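Local coordinates for arylalkylamine N-Acetyltransferase 2 (Aedes aegypti, PDB 4FD5), which probably transfers acyl groups from coenzyme A thioesters to the amine of arylalkylamines such as dopamine and serotonin, as a member of the GNAT acetyltransferase family, at residues N37-L42 / F205-P210. Sequence-based numbering, arbitrary orientation.
Sequences NKAVNL and FVVDPP
The C-terminal end of helix 35-39, closed by a Schellman motif, meets the loop between strands 186-192 and 213-220 where A39 and V40 lie against F205, V206 and V207. Two backbone bonds define the cap: L42 N reaches back to N37 O, and N41 N, on a residue of positive phi, to K38 O. The two backbones come nearest at A39, whose CA lies 5.2 Å from that of V207. Its methyl rests 3.4 Å from V206 O; V207 CG1 and F205 CD1 each lie 4.0 Å from A39 CB, which stands at the edge of the phenyl ring, near its plane. V40 extends the apolar surface: CG1, anti to its carbonyl carbon (chi1 -64°), comes obliquely to the ring, 3.5 Å from F205 CE1. The same ring also packs on I108 and L111 of helix 103-116, so it lies between that helix and the helix end. A water links the backbones, donating to A39 O at 2.9 Å and accepting from V206 N at 2.8 Å. At the outer margin K38 crosses D208 at about a right angle, its CD 3.4 Å from D208 OD2. Beyond CD the chain bends (chi3 -69°), and NZ makes a long salt bridge of 4.0 Å to D208 OD2, secondary to that with D33. The whole is a Schellman-capped helix C-terminus packed against the loop that leads into strand 213-220 of the mixed GNAT sheet.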
# COMPACT_ATOMS: atom_id res chain seq x y z
N ASN A 37 9.74 -5.96 0.45
CA ASN A 37 10.24 -6.44 -0.83
C ASN A 37 11.76 -6.46 -0.83
O ASN A 37 12.38 -7.42 -1.27
CB ASN A 37 9.75 -5.55 -1.97
CG ASN A 37 8.26 -5.63 -2.18
OD1 ASN A 37 7.58 -6.45 -1.57
ND2 ASN A 37 7.74 -4.79 -3.06
N LYS A 38 12.35 -5.38 -0.32
CA LYS A 38 13.81 -5.28 -0.31
C LYS A 38 14.41 -6.29 0.67
O LYS A 38 15.42 -6.93 0.36
CB LYS A 38 14.25 -3.86 0.05
CG LYS A 38 15.75 -3.64 -0.08
CD LYS A 38 16.17 -2.28 0.41
CE LYS A 38 15.68 -1.18 -0.49
NZ LYS A 38 16.36 0.11 -0.20
N ALA A 39 13.80 -6.43 1.84
CA ALA A 39 14.29 -7.38 2.84
C ALA A 39 14.42 -8.81 2.33
O ALA A 39 15.35 -9.53 2.71
CB ALA A 39 13.40 -7.34 4.09
N VAL A 40 13.50 -9.25 1.48
CA VAL A 40 13.55 -10.63 0.98
C VAL A 40 13.97 -10.75 -0.48
O VAL A 40 13.75 -11.79 -1.12
CB VAL A 40 12.23 -11.38 1.24
CG1 VAL A 40 11.99 -11.52 2.75
CG2 VAL A 40 11.07 -10.67 0.56
N ASN A 41 14.59 -9.69 -0.99
CA ASN A 41 15.12 -9.69 -2.35
C ASN A 41 14.07 -10.12 -3.37
O ASN A 41 14.34 -10.93 -4.26
CB ASN A 41 16.35 -10.60 -2.43
CG ASN A 41 17.43 -10.19 -1.46
OD1 ASN A 41 18.07 -9.15 -1.63
ND2 ASN A 41 17.65 -11.01 -0.43
N LEU A 42 12.88 -9.56 -3.25
CA LEU A 42 11.77 -9.97 -4.09
C LEU A 42 12.02 -9.64 -5.55
O LEU A 42 11.68 -10.42 -6.45
CB LEU A 42 10.47 -9.32 -3.62
CG LEU A 42 9.18 -9.79 -4.29
CD1 LEU A 42 8.93 -11.25 -4.01
CD2 LEU A 42 8.01 -8.96 -3.78
N PHE A 205 12.26 -10.76 8.22
CA PHE A 205 12.53 -9.54 7.46
C PHE A 205 13.60 -8.71 8.16
O PHE A 205 13.34 -8.10 9.19
CB PHE A 205 11.27 -8.69 7.30
CG PHE A 205 10.17 -9.37 6.55
CD1 PHE A 205 10.28 -9.55 5.18
CD2 PHE A 205 9.04 -9.81 7.20
CE1 PHE A 205 9.27 -10.19 4.48
CE2 PHE A 205 8.02 -10.45 6.50
CZ PHE A 205 8.14 -10.64 5.14
N VAL A 206 14.79 -8.70 7.58
CA VAL A 206 15.83 -7.80 8.05
C VAL A 206 15.71 -6.57 7.17
O VAL A 206 16.07 -6.60 6.00
CB VAL A 206 17.24 -8.42 7.91
CG1 VAL A 206 18.32 -7.40 8.30
CG2 VAL A 206 17.35 -9.68 8.75
N VAL A 207 15.18 -5.49 7.75
CA VAL A 207 14.84 -4.30 6.97
C VAL A 207 15.82 -3.15 7.22
O VAL A 207 16.32 -2.97 8.33
CB VAL A 207 13.41 -3.80 7.29
CG1 VAL A 207 12.42 -4.93 7.16
CG2 VAL A 207 13.36 -3.20 8.68
N ASP A 208 16.07 -2.37 6.17
CA ASP A 208 16.99 -1.25 6.28
C ASP A 208 16.40 -0.14 7.12
O ASP A 208 15.19 0.07 7.13
CB ASP A 208 17.35 -0.71 4.89
CG ASP A 208 18.17 -1.69 4.08
OD1 ASP A 208 18.63 -2.70 4.65
OD2 ASP A 208 18.35 -1.45 2.86
N PRO A 209 17.26 0.59 7.84
CA PRO A 209 16.80 1.80 8.52
C PRO A 209 16.27 2.77 7.47
O PRO A 209 16.77 2.75 6.34
CB PRO A 209 18.07 2.34 9.17
CG PRO A 209 18.96 1.15 9.32
CD PRO A 209 18.68 0.29 8.13
N PRO A 210 15.28 3.61 7.82
CA PRO A 210 14.70 3.82 9.16
C PRO A 210 13.47 2.97 9.46
O PRO A 210 12.73 3.28 10.39
CB PRO A 210 14.26 5.28 9.08
CG PRO A 210 13.79 5.41 7.66
CD PRO A 210 14.73 4.56 6.84
O HOH W 1 15.41 -10.42 5.45